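PDB 6HBS: aminopentol aminotransferase from Sphingopyxis macrogoltabida, which transfers the amino group of hydrolysed fumonisin B1 (aminopentol) to pyruvate with the help of pyridoxal 5'-phosphate, a step in fumonisin degradation. Local coordinates for residues I56-A61 against V370-Y375; A342-I347 against N377-A382. One frame throughout, in Å; residues are numbered along the deposited sequence.

Contact 1: I56-A61 against V370-Y375; sequences IDYMCA and VYVHPY
Ile-56 and Asp-57 pair in parallel with Val-370 and Tyr-371: Tyr-371 N gives a nearly straight bond of 2.9 Å (175°) to Ile-56 O, and Tyr-371 O takes Tyr-58 N in its carbonyl plane at 3.1 Å. At the end of the strand an Asx turn begins at Asp-57, Met-59 N reaching Asp-57 OD1 from above the carboxylate plane; the short acid suits this place, and Tyr-69 OH bonds its other oxygen. The Tyr-58 ring puts its edge toward Tyr-371 O, while its CD2 meets CG1 of both Val-370 and Val-372, the latter at 4.0 Å, branched side chains filling the space beside the flat ring. The flexible chain of Met-59 suits this place: bent at chi2 and chi3, it sets CG 3.6 Å from Tyr-371 CE1, then SD 3.5 Å from His-373 CB. The sulfur lies at the edge of the imidazole and obliquely to the Tyr-371 ring, a Met-aromatic contact with the tyrosine. His-373, its CG anti to the backbone N (chi1 -159°), receives Tyr-375 N in the ring plane at ND1 (3.1 Å), and its CE1 stands 3.3 Å above the centre of the Tyr-375 ring. An alanine at His-373 would keep the CB beside the sulfur, but would probably leave Tyr-375 N without its acceptor and take away the ring atoms that meet the Tyr-375 face and the Met-59 methyl. Strand 370-371 forms one edge, within this chain, of a mixed four-stranded sheet, next to 54-57. On the face bearing Ile-56 and Val-370 lies helix 386-405, which takes up both side chains at Thr-392 and also binds Tyr-58 OH there; helix 356-367 covers Val-372 and Pro-374, and Thr-89 of the second subunit packs on Met-59 and Tyr-371.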
ATOM      1  N   ILE A  56      18.728 -10.260 -18.966  1.00 17.89           N
ATOM      2  CA  ILE A  56      18.803  -8.822 -18.971  1.00 17.61           C
ATOM      3  C   ILE A  56      17.354  -8.314 -18.953  1.00 17.87           C
ATOM      4  O   ILE A  56      16.554  -8.664 -19.828  1.00 19.29           O
ATOM      5  CB  ILE A  56      19.600  -8.296 -20.177  1.00 17.70           C
ATOM      6  CG1 ILE A  56      21.016  -8.881 -20.216  1.00 20.81           C
ATOM      7  CG2 ILE A  56      19.637  -6.784 -20.129  1.00 17.34           C
ATOM      8  CD1 ILE A  56      21.746  -8.636 -21.536  1.00 22.94           C
ATOM      9  N   ASP A  57      17.034  -7.485 -17.950  1.00 17.61           N
ATOM     10  CA  ASP A  57      15.645  -7.224 -17.587  1.00 17.49           C
ATOM     11  C   ASP A  57      15.161  -5.884 -18.169  1.00 17.05           C
ATOM     12  O   ASP A  57      15.517  -4.850 -17.659  1.00 18.40           O
ATOM     13  CB  ASP A  57      15.511  -7.280 -16.067  1.00 17.75           C
ATOM     14  CG  ASP A  57      14.160  -6.828 -15.541  1.00 17.39           C
ATOM     15  OD1 ASP A  57      13.152  -7.047 -16.239  1.00 17.45           O
ATOM     16  OD2 ASP A  57      14.161  -6.173 -14.480  1.00 19.91           O
ATOM     17  N   TYR A  58      14.304  -5.916 -19.202  1.00 16.77           N
ATOM     18  CA  TYR A  58      13.763  -4.677 -19.780  1.00 17.58           C
ATOM     19  C   TYR A  58      12.401  -4.330 -19.165  1.00 18.09           C
ATOM     20  O   TYR A  58      11.766  -3.389 -19.612  1.00 18.42           O
ATOM     21  CB  TYR A  58      13.758  -4.721 -21.321  1.00 18.17           C
ATOM     22  CG  TYR A  58      15.161  -4.648 -21.859  1.00 17.73           C
ATOM     23  CD1 TYR A  58      15.814  -3.432 -21.942  1.00 20.16           C
ATOM     24  CD2 TYR A  58      15.884  -5.789 -22.128  1.00 19.54           C
ATOM     25  CE1 TYR A  58      17.134  -3.345 -22.369  1.00 21.38           C
ATOM     26  CE2 TYR A  58      17.214  -5.729 -22.526  1.00 21.83           C
ATOM     27  CZ  TYR A  58      17.830  -4.497 -22.685  1.00 21.60           C
ATOM     28  OH  TYR A  58      19.136  -4.395 -23.064  1.00 21.02           O
ATOM     29  N   MET A  59      11.988  -5.027 -18.101  1.00 18.40           N
ATOM     30  CA  MET A  59      10.809  -4.576 -17.328  1.00 18.93           C
ATOM     31  C   MET A  59      11.219  -3.676 -16.162  1.00 17.95           C
ATOM     32  O   MET A  59      10.415  -2.894 -15.676  1.00 17.81           O
ATOM     33  CB  MET A  59      10.011  -5.742 -16.759  1.00 18.57           C
ATOM     34  CG  MET A  59       9.432  -6.658 -17.769  1.00 20.98           C
ATOM     35  SD  MET A  59       8.881  -5.832 -19.257  1.00 26.30           S
ATOM     36  CE  MET A  59       7.542  -4.793 -18.716  1.00 23.19           C
ATOM     37  N   CYS A  60      12.468  -3.769 -15.718  1.00 16.83           N
ATOM     38  CA  CYS A  60      12.925  -3.043 -14.499  1.00 17.32           C
ATOM     39  C   CYS A  60      11.859  -3.194 -13.389  1.00 17.21           C
ATOM     40  O   CYS A  60      11.442  -2.232 -12.747  1.00 16.47           O
ATOM     41  CB  CYS A  60      13.156  -1.563 -14.738  1.00 17.69           C
ATOM     42  SG  CYS A  60      14.466  -1.178 -15.925  1.00 18.65           S
ATOM     43  N   ALA A  61      11.437  -4.430 -13.175  1.00 18.76           N
ATOM     44  CA  ALA A  61      10.490  -4.778 -12.101  1.00 19.99           C
ATOM     45  C   ALA A  61       9.143  -4.054 -12.310  1.00 19.90           C
ATOM     46  O   ALA A  61       8.417  -3.816 -11.354  1.00 18.14           O
ATOM     47  CB  ALA A  61      11.135  -4.432 -10.771  1.00 19.71           C
ATOM     48  N   VAL A 370      17.254 -12.566 -22.517  1.00 20.04           N
ATOM     49  CA  VAL A 370      16.710 -11.226 -22.540  1.00 20.95           C
ATOM     50  C   VAL A 370      15.228 -11.334 -22.184  1.00 19.34           C
ATOM     51  O   VAL A 370      14.556 -12.213 -22.694  1.00 20.53           O
ATOM     52  CB  VAL A 370      16.894 -10.582 -23.924  1.00 21.66           C
ATOM     53  CG1 VAL A 370      16.071  -9.324 -24.119  1.00 22.42           C
ATOM     54  CG2 VAL A 370      18.364 -10.328 -24.202  1.00 21.67           C
ATOM     55  N   TYR A 371      14.774 -10.470 -21.270  1.00 19.68           N
ATOM     56  CA  TYR A 371      13.372 -10.388 -20.916  1.00 18.76           C
ATOM     57  C   TYR A 371      12.807  -9.107 -21.527  1.00 18.11           C
ATOM     58  O   TYR A 371      13.051  -8.020 -21.029  1.00 19.17           O
ATOM     59  CB  TYR A 371      13.181 -10.400 -19.394  1.00 20.06           C
ATOM     60  CG  TYR A 371      11.779 -10.699 -18.910  1.00 19.31           C
ATOM     61  CD1 TYR A 371      10.722  -9.827 -19.153  1.00 20.33           C
ATOM     62  CD2 TYR A 371      11.509 -11.852 -18.182  1.00 20.25           C
ATOM     63  CE1 TYR A 371       9.434 -10.101 -18.693  1.00 20.29           C
ATOM     64  CE2 TYR A 371      10.230 -12.136 -17.708  1.00 20.47           C
ATOM     65  CZ  TYR A 371       9.193 -11.252 -17.960  1.00 19.26           C
ATOM     66  OH  TYR A 371       7.953 -11.539 -17.496  1.00 19.84           O
ATOM     67  N   VAL A 372      11.994  -9.278 -22.564  1.00 19.30           N
ATOM     68  CA  VAL A 372      11.235  -8.208 -23.181  1.00 19.52           C
ATOM     69  C   VAL A 372       9.755  -8.623 -23.205  1.00 19.98           C
ATOM     70  O   VAL A 372       9.415  -9.802 -23.065  1.00 21.30           O
ATOM     71  CB  VAL A 372      11.728  -7.912 -24.607  1.00 21.14           C
ATOM     72  CG1 VAL A 372      13.079  -7.238 -24.609  1.00 23.08           C
ATOM     73  CG2 VAL A 372      11.718  -9.158 -25.483  1.00 21.42           C
ATOM     74  N   HIS A 373       8.874  -7.643 -23.392  1.00 20.35           N
ATOM     75  CA  HIS A 373       7.463  -7.831 -23.146  1.00 20.97           C
ATOM     76  C   HIS A 373       6.673  -7.554 -24.409  1.00 20.70           C
ATOM     77  O   HIS A 373       6.846  -6.501 -25.008  1.00 21.04           O
ATOM     78  CB  HIS A 373       6.995  -6.951 -21.986  1.00 21.87           C
ATOM     79  CG  HIS A 373       5.726  -7.422 -21.343  1.00 23.70           C
ATOM     80  ND1 HIS A 373       4.524  -7.521 -22.020  1.00 22.51           N
ATOM     81  CD2 HIS A 373       5.459  -7.749 -20.060  1.00 25.44           C
ATOM     82  CE1 HIS A 373       3.597  -7.967 -21.198  1.00 22.51           C
ATOM     83  NE2 HIS A 373       4.144  -8.122 -19.984  1.00 23.35           N
ATOM     84  N   PRO A 374       5.797  -8.486 -24.851  1.00 21.70           N
ATOM     85  CA  PRO A 374       5.040  -8.296 -26.084  1.00 23.00           C
ATOM     86  C   PRO A 374       3.779  -7.425 -26.007  1.00 24.46           C
ATOM     87  O   PRO A 374       3.253  -7.110 -27.085  1.00 22.56           O
ATOM     88  CB  PRO A 374       4.631  -9.736 -26.430  1.00 22.48           C
ATOM     89  CG  PRO A 374       4.443 -10.381 -25.109  1.00 21.24           C
ATOM     90  CD  PRO A 374       5.568  -9.820 -24.273  1.00 21.66           C
ATOM     91  N   TYR A 375       3.311  -7.020 -24.795  1.00 23.22           N
ATOM     92  CA  TYR A 375       2.085  -6.161 -24.746  1.00 23.39           C
ATOM     93  C   TYR A 375       2.189  -4.957 -23.785  1.00 22.77           C
ATOM     94  O   TYR A 375       1.365  -4.046 -23.872  1.00 23.81           O
ATOM     95  CB  TYR A 375       0.828  -7.027 -24.552  1.00 24.10           C
ATOM     96  CG  TYR A 375       0.640  -7.674 -23.209  1.00 25.19           C
ATOM     97  CD1 TYR A 375       0.319  -6.919 -22.083  1.00 28.29           C
ATOM     98  CD2 TYR A 375       0.746  -9.046 -23.059  1.00 26.64           C
ATOM     99  CE1 TYR A 375       0.121  -7.505 -20.836  1.00 28.22           C
ATOM    100  CE2 TYR A 375       0.568  -9.647 -21.816  1.00 29.81           C
ATOM    101  CZ  TYR A 375       0.238  -8.877 -20.707  1.00 29.49           C
ATOM    102  OH  TYR A 375       0.078  -9.461 -19.488  1.00 29.66           O
TER

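Contact 2: A342-I347 against N377-A382; sequences AQMPQI and NMFLSA
Met-344 lies against both Asn-377 and Phe-379, where two pieces of chain pass in opposite directions. Its CB begins 3.7 Å from Met-378 O, the carbonyl that its own CA approaches to 3.1 Å in a CA-H...O contact. CG, anti to the carbonyl carbon (chi1 -67°), comes near Phe-379 CD2, the two side chains crossing at a slant. SD follows at 5.3 Å from the centroid of that ring, obliquely, as a Met-aromatic contact. The bend at chi3 then brings the CE methyl back to Phe-379 CE2 and Asn-377 ND2, 3.8 Å from each; an unbranched, pliable thioether can follow this course. Asn-377 ND2 lies over one face of the Phe-379 ring, offset toward the rim, while donating to Met-378 O; the small amide does both, and its OD1 is held by Arg-233, a residue of the cofactor pocket. Two backbone bonds tie the segments together, Met-378 N to Pro-345 O at 2.8 Å, almost straight, and Leu-380 N to Gln-343 O at 2.9 Å. Pro-345, which has no N-H to leave unpaired, rests CD on Met-378 O and near Met-378 CB, and Met-378 CE reaches across at about a right angle to Ile-347 CD1 (3.8 Å). Gln-346 leads its amide to Glu-203 O through NE2. The chemistry is therefore divided: backbone N-H groups and carbonyls satisfy each other in a buried setting, while methionines, proline and isoleucine fill the surrounding space with apolar contacts. Asn-377, bonded on both sides of its amide, is likely to be fixed in rotation, joining this packing to the pocket through Arg-233.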
ATOM      1  N   ALA A 342      12.321   6.128 -26.043  1.00 19.59           N
ATOM      2  CA  ALA A 342      13.189   4.957 -26.166  1.00 21.01           C
ATOM      3  C   ALA A 342      13.521   4.370 -24.786  1.00 19.64           C
ATOM      4  O   ALA A 342      13.775   3.171 -24.693  1.00 20.15           O
ATOM      5  CB  ALA A 342      14.464   5.301 -26.902  1.00 20.97           C
ATOM      6  N   GLN A 343      13.520   5.203 -23.735  1.00 21.48           N
ATOM      7  CA  GLN A 343      13.811   4.734 -22.340  1.00 19.56           C
ATOM      8  C   GLN A 343      12.595   4.031 -21.682  1.00 21.06           C
ATOM      9  O   GLN A 343      12.734   3.469 -20.571  1.00 18.93           O
ATOM     10  CB  GLN A 343      14.305   5.908 -21.480  1.00 18.67           C
ATOM     11  CG  GLN A 343      13.288   7.009 -21.174  1.00 20.60           C
ATOM     12  CD  GLN A 343      13.272   8.170 -22.139  1.00 20.87           C
ATOM     13  OE1 GLN A 343      13.505   7.980 -23.326  1.00 21.13           O
ATOM     14  NE2 GLN A 343      12.985   9.374 -21.645  1.00 19.27           N
ATOM     15  N   MET A 344      11.395   4.135 -22.276  1.00 19.25           N
ATOM     16  CA  MET A 344      10.205   3.405 -21.811  1.00 21.06           C
ATOM     17  C   MET A 344       9.462   2.886 -23.028  1.00 19.36           C
ATOM     18  O   MET A 344       8.345   3.319 -23.295  1.00 18.85           O
ATOM     19  CB  MET A 344       9.244   4.295 -21.016  1.00 21.29           C
ATOM     20  CG  MET A 344       9.807   4.752 -19.718  1.00 24.90           C
ATOM     21  SD  MET A 344       8.662   5.764 -18.718  1.00 24.33           S
ATOM     22  CE  MET A 344       7.131   4.843 -18.725  1.00 25.80           C
ATOM     23  N   PRO A 345      10.069   1.961 -23.799  1.00 18.65           N
ATOM     24  CA  PRO A 345       9.569   1.645 -25.132  1.00 18.27           C
ATOM     25  C   PRO A 345       8.478   0.587 -25.169  1.00 18.19           C
ATOM     26  O   PRO A 345       8.451  -0.343 -24.357  1.00 18.31           O
ATOM     27  CB  PRO A 345      10.850   1.156 -25.858  1.00 18.32           C
ATOM     28  CG  PRO A 345      11.650   0.486 -24.774  1.00 19.87           C
ATOM     29  CD  PRO A 345      11.341   1.275 -23.505  1.00 19.03           C
ATOM     30  N   GLN A 346       7.558   0.777 -26.111  1.00 19.59           N
ATOM     31  CA  GLN A 346       6.605  -0.245 -26.512  1.00 19.91           C
ATOM     32  C   GLN A 346       7.108  -0.759 -27.869  1.00 19.92           C
ATOM     33  O   GLN A 346       7.336   0.032 -28.793  1.00 20.69           O
ATOM     34  CB  GLN A 346       5.207   0.363 -26.605  1.00 20.31           C
ATOM     35  CG  GLN A 346       4.090  -0.620 -26.897  1.00 20.78           C
ATOM     36  CD  GLN A 346       3.571  -1.255 -25.631  1.00 23.12           C
ATOM     37  OE1 GLN A 346       4.270  -2.060 -25.014  1.00 20.81           O
ATOM     38  NE2 GLN A 346       2.344  -0.892 -25.246  1.00 20.75           N
ATOM     39  N   ILE A 347       7.319  -2.060 -27.964  1.00 20.11           N
ATOM     40  CA  ILE A 347       7.963  -2.663 -29.136  1.00 22.48           C
ATOM     41  C   ILE A 347       7.029  -3.762 -29.650  1.00 19.97           C
ATOM     42  O   ILE A 347       7.004  -4.857 -29.142  1.00 20.00           O
ATOM     43  CB  ILE A 347       9.374  -3.185 -28.789  1.00 21.47           C
ATOM     44  CG1 ILE A 347      10.271  -2.073 -28.239  1.00 23.19           C
ATOM     45  CG2 ILE A 347       9.998  -3.850 -30.014  1.00 23.31           C
ATOM     46  CD1 ILE A 347      11.644  -2.545 -27.729  1.00 23.12           C
ATOM     47  N   ASN A 377       4.620  -1.805 -21.957  1.00 17.52           N
ATOM     48  CA  ASN A 377       5.816  -1.040 -22.203  1.00 18.64           C
ATOM     49  C   ASN A 377       6.939  -1.528 -21.289  1.00 18.61           C
ATOM     50  O   ASN A 377       6.696  -2.047 -20.189  1.00 17.63           O
ATOM     51  CB  ASN A 377       5.659   0.474 -22.039  1.00 20.32           C
ATOM     52  CG  ASN A 377       5.504   0.906 -20.599  1.00 20.94           C
ATOM     53  OD1 ASN A 377       4.396   0.902 -20.077  1.00 21.58           O
ATOM     54  ND2 ASN A 377       6.610   1.258 -19.941  1.00 18.77           N
ATOM     55  N   MET A 378       8.170  -1.356 -21.799  1.00 18.72           N
ATOM     56  CA  MET A 378       9.388  -1.695 -21.096  1.00 17.61           C
ATOM     57  C   MET A 378      10.003  -0.443 -20.491  1.00 16.09           C
ATOM     58  O   MET A 378       9.450   0.653 -20.586  1.00 17.16           O
ATOM     59  CB  MET A 378      10.324  -2.423 -22.064  1.00 18.18           C
ATOM     60  CG  MET A 378       9.819  -3.815 -22.287  1.00 19.12           C
ATOM     61  SD  MET A 378      10.486  -4.617 -23.751  1.00 22.58           S
ATOM     62  CE  MET A 378       9.431  -3.902 -25.007  1.00 24.04           C
ATOM     63  N   PHE A 379      11.127  -0.637 -19.808  1.00 16.02           N
ATOM     64  CA  PHE A 379      11.818   0.391 -19.090  1.00 17.03           C
ATOM     65  C   PHE A 379      13.332   0.165 -19.188  1.00 17.18           C
ATOM     66  O   PHE A 379      13.796  -0.975 -19.150  1.00 18.14           O
ATOM     67  CB  PHE A 379      11.465   0.354 -17.601  1.00 16.51           C
ATOM     68  CG  PHE A 379      10.010   0.552 -17.246  1.00 16.79           C
ATOM     69  CD1 PHE A 379       9.099  -0.487 -17.337  1.00 16.97           C
ATOM     70  CD2 PHE A 379       9.550   1.801 -16.862  1.00 18.29           C
ATOM     71  CE1 PHE A 379       7.774  -0.288 -16.975  1.00 17.07           C
ATOM     72  CE2 PHE A 379       8.219   2.003 -16.520  1.00 18.04           C
ATOM     73  CZ  PHE A 379       7.346   0.952 -16.544  1.00 17.02           C
ATOM     74  N   LEU A 380      14.074   1.266 -19.270  1.00 17.53           N
ATOM     75  CA  LEU A 380      15.525   1.246 -19.105  1.00 18.18           C
ATOM     76  C   LEU A 380      15.878   1.706 -17.689  1.00 17.92           C
ATOM     77  O   LEU A 380      15.243   2.594 -17.129  1.00 18.79           O
ATOM     78  CB  LEU A 380      16.200   2.145 -20.146  1.00 18.71           C
ATOM     79  CG  LEU A 380      16.610   1.459 -21.447  1.00 19.50           C
ATOM     80  CD1 LEU A 380      17.722   0.457 -21.231  1.00 20.15           C
ATOM     81  CD2 LEU A 380      15.419   0.808 -22.134  1.00 20.81           C
ATOM     82  N   SER A 381      16.957   1.111 -17.158  1.00 18.33           N
ATOM     83  CA  SER A 381      17.603   1.506 -15.910  1.00 18.01           C
ATOM     84  C   SER A 381      18.966   2.142 -16.222  1.00 18.72           C
ATOM     85  O   SER A 381      19.601   1.830 -17.260  1.00 18.78           O
ATOM     86  CB  SER A 381      17.766   0.304 -14.990  1.00 18.94           C
ATOM     87  OG  SER A 381      18.968  -0.428 -15.262  1.00 19.52           O
ATOM     88  N   ALA A 382      19.460   2.965 -15.295  1.00 17.95           N
ATOM     89  CA  ALA A 382      20.830   3.487 -15.372  1.00 19.79           C
ATOM     90  C   ALA A 382      21.874   2.372 -15.188  1.00 20.49           C
ATOM     91  O   ALA A 382      23.067   2.649 -15.419  1.00 22.81           O
ATOM     92  CB  ALA A 382      21.048   4.587 -14.353  1.00 19.14           C
TER

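In the fold
The segments alternate along the chain, so contacts 1 and 2 interlock, with centres about 9 Å apart. Residues 377-382 follow closely on 370-375 and run between 56-61 and 342-347: Phe-379 N lies 2.8 Å from Tyr-58 O, a probable hydrogen bond, and Met-59 CE packs 3.2 Å from Asn-377 O. Contact 2 is the nearer to the active site, the side chain of Phe-379 coming within about 5 Å of that of Lys-258, the likely cofactor-bearing lysine, and about 7 Å of the pyridoxal phosphate. In contact 1 the side chain of Met-59 stays about 11 Å from the cofactor, consistent with a second layer behind the pocket wall.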